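Local structure of neural-cadherin (Drosophila melanogaster, 3UBF) at residues A[59-64]-A[137-142]; A[9-14]-A[22-27]. The protein mediates calcium-dependent, preferentially homophilic adhesion between cells through its chain of extracellular cadherin domains, three of which make up this fragment. All blocks are in the same frame, centred on the assembly; numbering follows the deposited sequence.

Contact 1: A[59-64]-A[137-142]; sequences DYEELG and TDHNIH. With ZN (zinc ion), chain H; CA (calcium ion), chain T; ZN (zinc ion), chain B; ZN (zinc ion), chain G.
With CG anti to the backbone N (chi1 -174°), D59 holds its carboxylate out to meet that of D138, while E61, bent at chi2 (72°), turns its own toward D138 and H139. No clear hydrogen bond joins the segments; metal ions do. D59 and D138 approach from opposite directions, their carboxylate planes 17° apart, and share a zinc ion bound by D59 OD2 at 2.1 Å and D138 OD2 at 2.2 Å, with two waters completing the ligands seen. D138 OD2 also reaches the calcium ion at 2.8 Å, so this one oxygen bridges two metals. E61 divides its carboxylate likewise: OE1 binds the calcium at 2.3 Å and OE2 a second zinc at 1.9 Å. These cations probably offset the repulsion expected among the crowded acidic groups. E61 OE2 also lies in the plane of the H139 ring, at its edge, 3.0 Å from NE2, whereas ND1 of the same ring binds a third zinc at 2.0 Å together with D134 and D185. E13 also binds the calcium, and D59 OD1 lies near it at 3.0 Å; D98 and D136 join E61 on its zinc. The metals thus join the short 3-10 turn 60-62, in the loop between strands 51-54 and 68-76 of one cadherin domain, to the loop leading into strand 141-149 of the next.

Contact 2: A[9-14]-A[22-27]; sequences IEFTEA and SVFQLE. With CA (calcium ion), chain T.
F11 and I9 face V23 and F24 from two strands, 9-12 and 22-25, whose axes run nearly antiparallel (166°) but stay 9.4 Å apart at closest approach. No hydrogen bond crosses that gap; side chains fill it, F11 lying across from V23 and I9 across from F24. At the F11 ring, V23 CG1 sits almost exactly over the centre of one face, a CH-pi contact 3.4 Å from CG1 to the ring centroid. V23 presents this methyl by placing CG1 anti to the backbone N (chi1 -169°). F24 meets F11 differently: the ring planes are only 21° apart, but the rings are offset too far for a true stack, and the touch is between F11 CE1 and F24 CD2 at 3.5 Å. I9 covers one face of F24, its CG2 lying toward the rim, 4.0 Å from the ring centroid, while its CD1 reaches F24 CG at 3.9 Å. Replacing F11 with an alanine would probably leave V23 CG1 without the ring face it rests on and F24 without its aromatic neighbour, opening a gap between the strands. W58 also packs on F11 and V23, and V52, V92 and I94 close around F24. Strand 3-12 pairs with 88-97 and strand 22-25 with 51-54, so this is apolar packing between the two sheets of a Greek-key beta-sandwich, the fold of cadherin extracellular domains.

In the fold
The two contacts, with centres 21 Å apart, meet at the calcium ion. Contact 2 packs the sheets of the first domain in this fragment, while contact 1 joins that domain to the second. Just beyond strand 9-12, E13 binds the calcium through OE2 at 2.3 Å and accepts a probable hydrogen bond from Y60 N to that OE2, 2.8 Å long. E13 OE2 and E61 OE1, 3.3 Å apart, are like charges held close on the shared calcium. Two waters on this ion also belong to both contacts. Segment 9-14 therefore runs from the packing between the sheets into a metal-bound domain junction, characteristic of calcium-dependent cadherin linkers, although here zinc ions are bound there as well.

Contact 1: A[59-64]-A[137-142]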
loop_
_atom_site.group_PDB
_atom_site.type_symbol
_atom_site.label_atom_id
_atom_site.label_comp_id
_atom_site.label_asym_id
_atom_site.label_seq_id
_atom_site.Cartn_x
_atom_site.Cartn_y
_atom_site.Cartn_z
ATOM N N ASP A 59 1.892 -17.580 -15.829
ATOM C CA ASP A 59 1.099 -17.061 -14.732
ATOM C C ASP A 59 1.517 -17.803 -13.466
ATOM O O ASP A 59 1.153 -18.954 -13.238
ATOM C CB ASP A 59 -0.377 -17.232 -15.042
ATOM C CG ASP A 59 -1.275 -16.597 -14.013
ATOM O OD1 ASP A 59 -0.770 -16.037 -13.008
ATOM O OD2 ASP A 59 -2.506 -16.659 -14.216
ATOM N N TYR A 60 2.331 -17.119 -12.671
ATOM C CA TYR A 60 2.933 -17.647 -11.450
ATOM C C TYR A 60 1.909 -18.263 -10.497
ATOM O O TYR A 60 2.148 -19.326 -9.918
ATOM C CB TYR A 60 3.688 -16.509 -10.767
ATOM C CG TYR A 60 4.300 -16.845 -9.435
ATOM C CD1 TYR A 60 5.609 -17.312 -9.348
ATOM C CD2 TYR A 60 3.585 -16.649 -8.250
ATOM C CE1 TYR A 60 6.183 -17.591 -8.129
ATOM C CE2 TYR A 60 4.149 -16.931 -7.028
ATOM C CZ TYR A 60 5.454 -17.402 -6.972
ATOM O OH TYR A 60 6.015 -17.699 -5.751
ATOM N N GLU A 61 0.779 -17.581 -10.336
ATOM C CA GLU A 61 -0.303 -18.023 -9.459
ATOM C C GLU A 61 -0.880 -19.353 -9.920
ATOM O O GLU A 61 -1.354 -20.140 -9.100
ATOM C CB GLU A 61 -1.414 -16.966 -9.393
ATOM C CG GLU A 61 -1.070 -15.714 -8.581
ATOM C CD GLU A 61 -0.058 -14.790 -9.255
ATOM O OE1 GLU A 61 0.401 -15.057 -10.388
ATOM O OE2 GLU A 61 0.288 -13.769 -8.648
ATOM N N GLU A 62 -0.829 -19.596 -11.231
ATOM C CA GLU A 62 -1.358 -20.828 -11.817
ATOM C C GLU A 62 -0.398 -22.029 -11.755
ATOM O O GLU A 62 -0.810 -23.163 -12.027
ATOM C CB GLU A 62 -1.870 -20.581 -13.244
ATOM C CG GLU A 62 -3.282 -19.985 -13.258
ATOM C CD GLU A 62 -3.788 -19.595 -14.647
ATOM O OE1 GLU A 62 -3.416 -20.246 -15.660
ATOM O OE2 GLU A 62 -4.590 -18.633 -14.714
ATOM N N LEU A 63 0.864 -21.779 -11.394
ATOM C CA LEU A 63 1.857 -22.845 -11.214
ATOM C C LEU A 63 1.620 -23.586 -9.900
ATOM O O LEU A 63 1.017 -23.033 -8.960
ATOM C CB LEU A 63 3.279 -22.274 -11.224
ATOM C CG LEU A 63 3.719 -21.431 -12.426
ATOM C CD1 LEU A 63 5.125 -20.938 -12.243
ATOM C CD2 LEU A 63 3.610 -22.224 -13.705
ATOM N N GLY A 64 2.103 -24.829 -9.826
ATOM C CA GLY A 64 2.037 -25.607 -8.583
ATOM C C GLY A 64 2.792 -24.894 -7.471
ATOM O O GLY A 64 3.502 -23.919 -7.737
ATOM N N THR A 137 -1.773 -7.399 -8.805
ATOM C CA THR A 137 -3.120 -7.360 -9.361
ATOM C C THR A 137 -3.837 -8.715 -9.378
ATOM O O THR A 137 -5.058 -8.777 -9.445
ATOM C CB THR A 137 -3.010 -6.745 -10.776
ATOM O OG1 THR A 137 -3.329 -5.353 -10.685
ATOM C CG2 THR A 137 -3.901 -7.437 -11.828
ATOM N N ASP A 138 -3.059 -9.787 -9.280
ATOM C CA ASP A 138 -3.548 -11.148 -9.448
ATOM C C ASP A 138 -3.801 -11.849 -8.113
ATOM O O ASP A 138 -4.014 -13.059 -8.071
ATOM C CB ASP A 138 -2.519 -11.947 -10.269
ATOM C CG ASP A 138 -3.166 -12.928 -11.203
ATOM O OD1 ASP A 138 -4.417 -12.928 -11.275
ATOM O OD2 ASP A 138 -2.434 -13.702 -11.877
ATOM N N HIS A 139 -3.769 -11.075 -7.032
ATOM C CA HIS A 139 -3.851 -11.589 -5.666
ATOM C C HIS A 139 -5.168 -11.205 -5.037
ATOM O O HIS A 139 -5.733 -10.176 -5.369
ATOM C CB HIS A 139 -2.732 -11.001 -4.817
ATOM C CG HIS A 139 -1.397 -11.619 -5.063
ATOM N ND1 HIS A 139 -0.380 -11.576 -4.137
ATOM C CD2 HIS A 139 -0.906 -12.297 -6.129
ATOM C CE1 HIS A 139 0.677 -12.202 -4.622
ATOM N NE2 HIS A 139 0.384 -12.647 -5.828
ATOM N N ASN A 140 -5.645 -12.042 -4.126
ATOM C CA ASN A 140 -6.827 -11.728 -3.366
ATOM C C ASN A 140 -6.464 -11.673 -1.907
ATOM O O ASN A 140 -5.599 -12.419 -1.460
ATOM C CB ASN A 140 -7.937 -12.738 -3.645
ATOM C CG ASN A 140 -8.388 -12.698 -5.093
ATOM O OD1 ASN A 140 -8.942 -11.686 -5.554
ATOM N ND2 ASN A 140 -8.124 -13.782 -5.836
ATOM N N ILE A 141 -7.108 -10.769 -1.177
ATOM C CA ILE A 141 -6.785 -10.556 0.219
ATOM C C ILE A 141 -7.995 -10.750 1.120
ATOM O O ILE A 141 -9.145 -10.510 0.711
ATOM C CB ILE A 141 -6.156 -9.157 0.462
ATOM C CG1 ILE A 141 -7.140 -8.037 0.113
ATOM C CG2 ILE A 141 -4.832 -9.009 -0.295
ATOM C CD1 ILE A 141 -6.567 -6.631 0.318
ATOM N N HIS A 142 -7.729 -11.212 2.337
ATOM C CA HIS A 142 -8.769 -11.355 3.347
ATOM C C HIS A 142 -8.442 -10.472 4.537
ATOM O O HIS A 142 -7.319 -10.487 5.045
ATOM C CB HIS A 142 -8.915 -12.800 3.819
ATOM C CG HIS A 142 -9.457 -13.730 2.786
ATOM N ND1 HIS A 142 -9.600 -15.082 3.014
ATOM C CD2 HIS A 142 -9.862 -13.520 1.510
ATOM C CE1 HIS A 142 -10.085 -15.662 1.929
ATOM N NE2 HIS A 142 -10.250 -14.737 1.000
HETATM ZN ZN ZN H . -3.519 -15.131 -13.125
HETATM CA CA CA T . 0.306 -13.467 -12.000
HETATM ZN ZN ZN B . 1.584 -12.470 -9.168
HETATM ZN ZN ZN G . -0.045 -10.339 -2.589
HETATM O O HOH W 1 1.608 -11.829 -10.600
HETATM O O HOH W 2 -3.535 -13.416 -14.361
HETATM O O HOH W 3 -3.993 -16.339 -11.891
HETATM O O HOH W 4 0.055 -12.658 -14.115
#

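Contact 2: A[9-14]-A[22-27]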
loop_
_atom_site.group_PDB
_atom_site.type_symbol
_atom_site.label_atom_id
_atom_site.label_comp_id
_atom_site.label_asym_id
_atom_site.label_seq_id
_atom_site.Cartn_x
_atom_site.Cartn_y
_atom_site.Cartn_z
ATOM N N ILE A 9 17.179 -22.761 -14.142
ATOM C CA ILE A 9 17.225 -21.406 -14.648
ATOM C C ILE A 9 16.048 -20.604 -14.095
ATOM O O ILE A 9 14.948 -21.127 -13.935
ATOM C CB ILE A 9 17.300 -21.409 -16.197
ATOM C CG1 ILE A 9 17.855 -20.091 -16.730
ATOM C CG2 ILE A 9 15.969 -21.819 -16.818
ATOM C CD1 ILE A 9 18.249 -20.147 -18.213
ATOM N N GLU A 10 16.310 -19.335 -13.795
ATOM C CA GLU A 10 15.354 -18.432 -13.176
ATOM C C GLU A 10 14.861 -17.379 -14.183
ATOM O O GLU A 10 15.657 -16.705 -14.844
ATOM C CB GLU A 10 16.017 -17.750 -11.972
ATOM C CG GLU A 10 15.087 -17.032 -10.994
ATOM C CD GLU A 10 15.851 -16.430 -9.816
ATOM O OE1 GLU A 10 16.540 -17.184 -9.082
ATOM O OE2 GLU A 10 15.775 -15.195 -9.622
ATOM N N PHE A 11 13.544 -17.261 -14.299
ATOM C CA PHE A 11 12.926 -16.206 -15.087
ATOM C C PHE A 11 11.748 -15.597 -14.337
ATOM O O PHE A 11 11.171 -16.214 -13.449
ATOM C CB PHE A 11 12.485 -16.725 -16.461
ATOM C CG PHE A 11 13.621 -16.954 -17.400
ATOM C CD1 PHE A 11 14.066 -18.246 -17.663
ATOM C CD2 PHE A 11 14.284 -15.877 -17.986
ATOM C CE1 PHE A 11 15.141 -18.468 -18.511
ATOM C CE2 PHE A 11 15.375 -16.089 -18.846
ATOM C CZ PHE A 11 15.802 -17.388 -19.104
ATOM N N THR A 12 11.402 -14.367 -14.679
ATOM C CA THR A 12 10.273 -13.737 -14.033
ATOM C C THR A 12 9.009 -14.199 -14.734
ATOM O O THR A 12 9.069 -14.773 -15.810
ATOM C CB THR A 12 10.374 -12.215 -14.065
ATOM O OG1 THR A 12 10.272 -11.768 -15.418
ATOM C CG2 THR A 12 11.702 -11.752 -13.456
ATOM N N GLU A 13 7.869 -13.970 -14.105
ATOM C CA GLU A 13 6.577 -14.167 -14.739
ATOM C C GLU A 13 6.531 -13.428 -16.076
ATOM O O GLU A 13 6.113 -13.994 -17.088
ATOM C CB GLU A 13 5.482 -13.678 -13.792
ATOM C CG GLU A 13 4.090 -13.767 -14.331
ATOM C CD GLU A 13 3.050 -13.453 -13.283
ATOM O OE1 GLU A 13 3.043 -12.334 -12.707
ATOM O OE2 GLU A 13 2.214 -14.345 -13.047
ATOM N N ALA A 14 6.999 -12.181 -16.079
ATOM C CA ALA A 14 6.959 -11.318 -17.250
ATOM C C ALA A 14 7.830 -11.806 -18.405
ATOM O O ALA A 14 7.469 -11.611 -19.566
ATOM C CB ALA A 14 7.340 -9.902 -16.874
ATOM N N SER A 22 11.019 -17.028 -27.399
ATOM C CA SER A 22 12.119 -17.913 -27.045
ATOM C C SER A 22 12.746 -17.397 -25.772
ATOM O O SER A 22 13.342 -16.321 -25.766
ATOM C CB SER A 22 13.161 -17.957 -28.156
ATOM O OG SER A 22 12.793 -18.900 -29.134
ATOM N N VAL A 23 12.605 -18.160 -24.692
ATOM C CA VAL A 23 13.105 -17.713 -23.402
ATOM C C VAL A 23 14.590 -18.038 -23.262
ATOM O O VAL A 23 15.408 -17.184 -22.910
ATOM C CB VAL A 23 12.290 -18.295 -22.230
ATOM C CG1 VAL A 23 12.673 -17.588 -20.930
ATOM C CG2 VAL A 23 10.789 -18.109 -22.487
ATOM N N PHE A 24 14.944 -19.276 -23.549
ATOM C CA PHE A 24 16.333 -19.649 -23.478
ATOM C C PHE A 24 16.598 -20.834 -24.384
ATOM O O PHE A 24 15.674 -21.553 -24.796
ATOM C CB PHE A 24 16.781 -19.919 -22.024
ATOM C CG PHE A 24 16.140 -21.127 -21.397
ATOM C CD1 PHE A 24 16.836 -22.334 -21.315
ATOM C CD2 PHE A 24 14.839 -21.064 -20.888
ATOM C CE1 PHE A 24 16.242 -23.466 -20.727
ATOM C CE2 PHE A 24 14.237 -22.181 -20.314
ATOM C CZ PHE A 24 14.940 -23.384 -20.226
ATOM N N GLN A 25 17.880 -20.988 -24.691
ATOM C CA GLN A 25 18.405 -22.038 -25.526
ATOM C C GLN A 25 18.953 -23.158 -24.629
ATOM O O GLN A 25 19.841 -22.925 -23.806
ATOM C CB GLN A 25 19.518 -21.439 -26.396
ATOM C CG GLN A 25 20.240 -22.408 -27.313
ATOM C CD GLN A 25 19.327 -22.969 -28.352
ATOM O OE1 GLN A 25 18.936 -22.264 -29.286
ATOM N NE2 GLN A 25 18.953 -24.241 -28.196
ATOM N N LEU A 26 18.404 -24.359 -24.772
ATOM C CA LEU A 26 18.991 -25.544 -24.168
ATOM C C LEU A 26 20.300 -25.881 -24.888
ATOM O O LEU A 26 20.370 -25.831 -26.125
ATOM C CB LEU A 26 18.037 -26.719 -24.261
ATOM C CG LEU A 26 16.907 -26.736 -23.236
ATOM C CD1 LEU A 26 15.833 -27.726 -23.652
ATOM C CD2 LEU A 26 17.458 -27.070 -21.852
ATOM N N GLU A 27 21.334 -26.209 -24.114
ATOM C CA GLU A 27 22.650 -26.473 -24.679
ATOM C C GLU A 27 22.731 -27.891 -25.205
ATOM O O GLU A 27 22.051 -28.799 -24.712
ATOM C CB GLU A 27 23.757 -26.259 -23.653
ATOM C CG GLU A 27 23.612 -25.020 -22.788
ATOM C CD GLU A 27 22.917 -25.325 -21.483
ATOM O OE1 GLU A 27 21.843 -25.969 -21.517
ATOM O OE2 GLU A 27 23.448 -24.924 -20.424
HETATM CA CA CA T . 0.306 -13.467 -12.000
HETATM O O HOH W 1 1.608 -11.829 -10.600
HETATM O O HOH W 4 0.055 -12.658 -14.115
#